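Local atomic coordinates of hypothetical protein SA2161 (Staphylococcus aureus, PDB entry 1Y7R), a protein that is of unknown function but, as a member of the GNAT family, probably transfers an acetyl group from acetyl-coenzyme A to an unidentified acceptor. Residues 7-15 / 26-36. The protein carries 4 engineered substitutions. Sequence-based numbering, arbitrary orientation.
Sequences DIPTCEDYC and KTREAAEKGLP
Cys11 and Ala31 mark the nearest backbone passage between helices 11-15 and 28-34, whose axes approach to 9.5 Å with their N-to-C directions 114° apart. Thr10 and Thr27 N-cap them, accepting from Asp13 N and Ala30 N. Leu35 carries the largest share of the contact: its branches divide, CD1 lying against the Pro9 carbonyl oxygen and Cys11 CA, while CD2 reaches Tyr14 CD1 at 3.5 Å and also meets the Pro9 ring. With Tyr14 CG anti to the backbone N (chi1 171°), one ring face receives Leu35 CG, offset toward the rim; Lys26 CG lies at the ring edge, near its plane, 3.7 Å from Tyr14 OH. Ala31 CB fits between Tyr14 CD2 and Cys15 SG. At the more exposed margin, Cys11 SG lies 3.4 Å from Glu32 CG, and Ile8 CD1 packs tightly on Pro36 CA (3.5 Å). One water joins the segments, donating to Cys15 O (2.8 Å) and accepting from Lys26 N (3.0 Å). Tyr14 OH is hydrogen-bonded to Asp68 OD2, and Lys26 NZ donates to Ser99 O and Thr62 O of the second subunit. Apolar and sulfur contacts plus one water bridge thus join this GNAT helix pair, while the Tyr14 hydroxyl and Lys26 ammonium tie it to the sheet and the second subunit.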
ATOM      1  N   ASP A   7      -9.192 -17.862  -4.010  1.00  8.61           N
ATOM      2  CA  ASP A   7      -9.455 -17.693  -5.464  1.00  9.86           C
ATOM      3  C   ASP A   7      -9.639 -16.222  -5.798  1.00 10.80           C
ATOM      4  O   ASP A   7     -10.020 -15.447  -4.941  1.00 12.54           O
ATOM      5  CB  ASP A   7     -10.772 -18.354  -5.922  1.00  9.76           C
ATOM      6  CG  ASP A   7     -10.876 -19.840  -5.646  1.00 12.24           C
ATOM      7  OD1 ASP A   7     -12.027 -20.334  -5.830  1.00 12.17           O
ATOM      8  OD2 ASP A   7      -9.892 -20.511  -5.269  1.00 14.30           O
ATOM      9  N   ILE A   8      -9.408 -15.869  -7.061  1.00 11.60           N
ATOM     10  CA  ILE A   8      -9.761 -14.544  -7.595  1.00 11.91           C
ATOM     11  C   ILE A   8     -11.299 -14.395  -7.547  1.00 11.93           C
ATOM     12  O   ILE A   8     -12.023 -15.302  -7.989  1.00 12.26           O
ATOM     13  CB  ILE A   8      -9.233 -14.399  -9.060  1.00 11.60           C
ATOM     14  CG1 ILE A   8      -9.320 -12.934  -9.547  1.00 11.75           C
ATOM     15  CG2 ILE A   8      -9.977 -15.383 -10.026  1.00 11.17           C
ATOM     16  CD1 ILE A   8      -8.481 -12.660 -10.801  1.00 13.60           C
ATOM     17  N   PRO A   9     -11.808 -13.285  -6.952  1.00 12.34           N
ATOM     18  CA  PRO A   9     -13.255 -13.030  -6.916  1.00 12.43           C
ATOM     19  C   PRO A   9     -13.764 -12.630  -8.314  1.00 11.85           C
ATOM     20  O   PRO A   9     -12.978 -12.189  -9.142  1.00 12.37           O
ATOM     21  CB  PRO A   9     -13.379 -11.830  -5.957  1.00 13.02           C
ATOM     22  CG  PRO A   9     -12.047 -11.603  -5.386  1.00 14.25           C
ATOM     23  CD  PRO A   9     -11.038 -12.213  -6.289  1.00 13.27           C
ATOM     24  N   THR A  10     -15.060 -12.786  -8.597  1.00 11.41           N
ATOM     25  CA  THR A  10     -15.576 -12.170  -9.824  1.00 11.46           C
ATOM     26  C   THR A  10     -15.710 -10.659  -9.651  1.00 11.00           C
ATOM     27  O   THR A  10     -15.776 -10.179  -8.529  1.00  9.47           O
ATOM     28  CB  THR A  10     -16.940 -12.735 -10.252  1.00 11.42           C
ATOM     29  OG1 THR A  10     -17.952 -12.344  -9.311  1.00 11.60           O
ATOM     30  CG2 THR A  10     -16.873 -14.250 -10.385  1.00 12.36           C
ATOM     31  N   CYS A  11     -15.790  -9.918 -10.764  1.00 10.77           N
ATOM     32  CA  CYS A  11     -15.912  -8.469 -10.685  1.00 11.63           C
ATOM     33  C   CYS A  11     -17.212  -8.129  -9.999  1.00  9.85           C
ATOM     34  O   CYS A  11     -17.241  -7.263  -9.125  1.00 10.02           O
ATOM     35  CB  CYS A  11     -15.879  -7.811 -12.060  1.00 12.12           C
ATOM     36  SG  CYS A  11     -14.219  -7.790 -12.766  1.00 21.14           S
ATOM     37  N   GLU A  12     -18.288  -8.826 -10.374  1.00  9.01           N
ATOM     38  CA  GLU A  12     -19.573  -8.559  -9.749  1.00  8.76           C
ATOM     39  C   GLU A  12     -19.530  -8.788  -8.249  1.00  8.59           C
ATOM     40  O   GLU A  12     -19.998  -7.934  -7.501  1.00  8.86           O
ATOM     41  CB  GLU A  12     -20.696  -9.406 -10.366  1.00  8.54           C
ATOM     42  CG  GLU A  12     -22.027  -9.239  -9.603  1.00 10.12           C
ATOM     43  CD  GLU A  12     -23.228  -9.696 -10.376  1.00 13.57           C
ATOM     44  OE1 GLU A  12     -23.057 -10.390 -11.402  1.00 15.65           O
ATOM     45  OE2 GLU A  12     -24.357  -9.373  -9.955  1.00 12.60           O
ATOM     46  N   ASP A  13     -18.970  -9.919  -7.804  1.00  8.17           N
ATOM     47  CA  ASP A  13     -18.952 -10.269  -6.365  1.00  8.44           C
ATOM     48  C   ASP A  13     -18.129  -9.229  -5.583  1.00  8.22           C
ATOM     49  O   ASP A  13     -18.523  -8.779  -4.497  1.00  6.90           O
ATOM     50  CB  ASP A  13     -18.375 -11.671  -6.137  1.00 10.73           C
ATOM     51  CG  ASP A  13     -19.386 -12.780  -6.365  1.00 14.03           C
ATOM     52  OD1 ASP A  13     -18.966 -13.962  -6.292  1.00 18.16           O
ATOM     53  OD2 ASP A  13     -20.591 -12.492  -6.571  1.00 16.92           O
ATOM     54  N   TYR A  14     -16.992  -8.836  -6.153  1.00  6.79           N
ATOM     55  CA  TYR A  14     -16.114  -7.847  -5.553  1.00  7.29           C
ATOM     56  C   TYR A  14     -16.838  -6.528  -5.369  1.00  7.39           C
ATOM     57  O   TYR A  14     -16.878  -5.969  -4.276  1.00  7.17           O
ATOM     58  CB  TYR A  14     -14.843  -7.662  -6.394  1.00  7.79           C
ATOM     59  CG  TYR A  14     -13.980  -6.492  -5.965  1.00  8.00           C
ATOM     60  CD1 TYR A  14     -13.038  -6.653  -4.966  1.00  8.47           C
ATOM     61  CD2 TYR A  14     -14.074  -5.234  -6.590  1.00  8.63           C
ATOM     62  CE1 TYR A  14     -12.219  -5.615  -4.560  1.00  8.46           C
ATOM     63  CE2 TYR A  14     -13.260  -4.175  -6.179  1.00 10.41           C
ATOM     64  CZ  TYR A  14     -12.343  -4.367  -5.159  1.00  9.84           C
ATOM     65  OH  TYR A  14     -11.529  -3.330  -4.745  1.00  9.27           O
ATOM     66  N   CYS A  15     -17.395  -6.013  -6.464  1.00  7.13           N
ATOM     67  CA  CYS A  15     -18.043  -4.719  -6.421  1.00  6.58           C
ATOM     68  C   CYS A  15     -19.224  -4.780  -5.441  1.00  6.16           C
ATOM     69  O   CYS A  15     -19.451  -3.844  -4.654  1.00  5.92           O
ATOM     70  CB  CYS A  15     -18.527  -4.346  -7.821  1.00  6.79           C
ATOM     71  SG  CYS A  15     -17.141  -3.928  -8.916  1.00  9.85           S
ATOM     72  N   LYS A  26     -16.319   0.544  -6.326  1.00  8.88           N
ATOM     73  CA  LYS A  26     -15.317   0.540  -7.387  1.00  9.47           C
ATOM     74  C   LYS A  26     -16.050   0.266  -8.682  1.00  9.34           C
ATOM     75  O   LYS A  26     -16.983  -0.529  -8.710  1.00  8.92           O
ATOM     76  CB  LYS A  26     -14.268  -0.560  -7.200  1.00  8.87           C
ATOM     77  CG  LYS A  26     -13.320  -0.387  -6.064  1.00  8.27           C
ATOM     78  CD  LYS A  26     -12.440   0.849  -6.141  1.00  8.18           C
ATOM     79  CE  LYS A  26     -11.596   0.890  -4.885  1.00  9.91           C
ATOM     80  NZ  LYS A  26     -10.683   2.063  -4.764  1.00  8.50           N
ATOM     81  N   THR A  27     -15.605   0.901  -9.765  1.00  8.40           N
ATOM     82  CA  THR A  27     -16.220   0.638 -11.063  1.00  9.38           C
ATOM     83  C   THR A  27     -15.836  -0.761 -11.488  1.00 10.14           C
ATOM     84  O   THR A  27     -14.795  -1.276 -11.083  1.00  9.11           O
ATOM     85  CB  THR A  27     -15.752   1.630 -12.137  1.00  9.14           C
ATOM     86  OG1 THR A  27     -14.345   1.469 -12.334  1.00  9.86           O
ATOM     87  CG2 THR A  27     -16.029   3.069 -11.687  1.00  8.69           C
ATOM     88  N   ARG A  28     -16.665  -1.375 -12.320  1.00 10.64           N
ATOM     89  CA  ARG A  28     -16.305  -2.677 -12.852  1.00 11.80           C
ATOM     90  C   ARG A  28     -15.010  -2.633 -13.674  1.00 11.76           C
ATOM     91  O   ARG A  28     -14.237  -3.615 -13.666  1.00 12.25           O
ATOM     92  CB  ARG A  28     -17.489  -3.325 -13.585  1.00 13.27           C
ATOM     93  CG  ARG A  28     -18.556  -3.808 -12.601  1.00 15.51           C
ATOM     94  CD  ARG A  28     -19.722  -4.441 -13.326  1.00 21.57           C
ATOM     95  NE  ARG A  28     -20.490  -3.444 -14.062  1.00 24.95           N
ATOM     96  CZ  ARG A  28     -21.814  -3.377 -14.016  1.00 28.92           C
ATOM     97  NH1 ARG A  28     -22.481  -2.454 -14.699  1.00 29.18           N
ATOM     98  NH2 ARG A  28     -22.473  -4.256 -13.278  1.00 32.34           N
ATOM     99  N   GLU A  29     -14.756  -1.507 -14.356  1.00 11.22           N
ATOM    100  CA  GLU A  29     -13.496  -1.325 -15.060  1.00 12.70           C
ATOM    101  C   GLU A  29     -12.302  -1.393 -14.098  1.00 11.58           C
ATOM    102  O   GLU A  29     -11.273  -2.036 -14.399  1.00 10.92           O
ATOM    103  CB  GLU A  29     -13.443  -0.014 -15.841  1.00 12.36           C
ATOM    104  CG  GLU A  29     -12.206   0.112 -16.768  1.00 15.60           C
ATOM    105  CD  GLU A  29     -11.870   1.546 -17.215  1.00 17.42           C
ATOM    106  OE1 GLU A  29     -12.379   2.528 -16.616  1.00 24.45           O
ATOM    107  OE2 GLU A  29     -11.070   1.697 -18.176  1.00 23.08           O
ATOM    108  N   ALA A  30     -12.406  -0.717 -12.949  1.00  9.85           N
ATOM    109  CA  ALA A  30     -11.261  -0.757 -12.026  1.00  9.17           C
ATOM    110  C   ALA A  30     -11.075  -2.173 -11.489  1.00  9.06           C
ATOM    111  O   ALA A  30      -9.936  -2.661 -11.371  1.00  9.52           O
ATOM    112  CB  ALA A  30     -11.417   0.249 -10.860  1.00  9.12           C
ATOM    113  N   ALA A  31     -12.195  -2.822 -11.157  1.00  9.04           N
ATOM    114  CA  ALA A  31     -12.162  -4.176 -10.625  1.00  8.55           C
ATOM    115  C   ALA A  31     -11.531  -5.155 -11.624  1.00  9.06           C
ATOM    116  O   ALA A  31     -10.708  -5.998 -11.260  1.00  8.48           O
ATOM    117  CB  ALA A  31     -13.567  -4.597 -10.225  1.00  8.88           C
ATOM    118  N   GLU A  32     -11.896  -5.021 -12.893  1.00  8.43           N
ATOM    119  CA  GLU A  32     -11.372  -5.888 -13.946  1.00  9.63           C
ATOM    120  C   GLU A  32      -9.861  -5.745 -14.021  1.00  9.50           C
ATOM    121  O   GLU A  32      -9.139  -6.738 -14.105  1.00  9.93           O
ATOM    122  CB  GLU A  32     -11.959  -5.487 -15.289  1.00 11.54           C
ATOM    123  CG  GLU A  32     -13.361  -5.990 -15.547  1.00 16.61           C
ATOM    124  CD  GLU A  32     -13.839  -5.690 -16.956  1.00 24.11           C
ATOM    125  OE1 GLU A  32     -13.508  -4.608 -17.504  1.00 27.94           O
ATOM    126  OE2 GLU A  32     -14.563  -6.536 -17.526  1.00 29.18           O
ATOM    127  N   LYS A  33      -9.384  -4.505 -13.991  1.00  8.77           N
ATOM    128  CA  LYS A  33      -7.965  -4.256 -14.067  1.00 10.04           C
ATOM    129  C   LYS A  33      -7.209  -4.667 -12.796  1.00  9.92           C
ATOM    130  O   LYS A  33      -6.051  -5.063 -12.895  1.00 11.17           O
ATOM    131  CB  LYS A  33      -7.726  -2.781 -14.317  1.00 10.40           C
ATOM    132  CG  LYS A  33      -8.413  -2.223 -15.551  1.00 13.81           C
ATOM    133  CD  LYS A  33      -8.163  -0.743 -15.673  1.00 18.01           C
ATOM    134  CE  LYS A  33      -6.689  -0.437 -15.515  1.00 23.21           C
ATOM    135  NZ  LYS A  33      -5.855  -1.369 -16.335  1.00 27.44           N
ATOM    136  N   GLY A  34      -7.856  -4.582 -11.631  1.00  8.23           N
ATOM    137  CA  GLY A  34      -7.167  -4.724 -10.326  1.00  7.96           C
ATOM    138  C   GLY A  34      -7.194  -6.123  -9.733  1.00  6.92           C
ATOM    139  O   GLY A  34      -6.222  -6.575  -9.108  1.00  7.38           O
ATOM    140  N   LEU A  35      -8.295  -6.841  -9.929  1.00  7.65           N
ATOM    141  CA  LEU A  35      -8.490  -8.101  -9.185  1.00  7.32           C
ATOM    142  C   LEU A  35      -7.400  -9.176  -9.369  1.00  8.20           C
ATOM    143  O   LEU A  35      -7.084  -9.864  -8.400  1.00  8.07           O
ATOM    144  CB  LEU A  35      -9.873  -8.701  -9.465  1.00  6.70           C
ATOM    145  CG  LEU A  35     -11.035  -8.035  -8.717  1.00  8.36           C
ATOM    146  CD1 LEU A  35     -12.349  -8.492  -9.309  1.00  8.14           C
ATOM    147  CD2 LEU A  35     -10.961  -8.349  -7.225  1.00  8.78           C
ATOM    148  N   PRO A  36      -6.882  -9.367 -10.601  1.00  8.14           N
ATOM    149  CA  PRO A  36      -5.846 -10.394 -10.774  1.00  8.58           C
ATOM    150  C   PRO A  36      -4.492 -10.126 -10.132  1.00  8.46           C
ATOM    151  O   PRO A  36      -3.646 -11.037 -10.072  1.00  8.70           O
ATOM    152  CB  PRO A  36      -5.662 -10.439 -12.307  1.00  9.03           C
ATOM    153  CG  PRO A  36      -6.905  -9.888 -12.869  1.00 10.87           C
ATOM    154  CD  PRO A  36      -7.252  -8.779 -11.910  1.00  8.71           C
TER
HETATM  155  O   HOH W   1     -18.417  -1.490  -5.845  1.00  9.38           O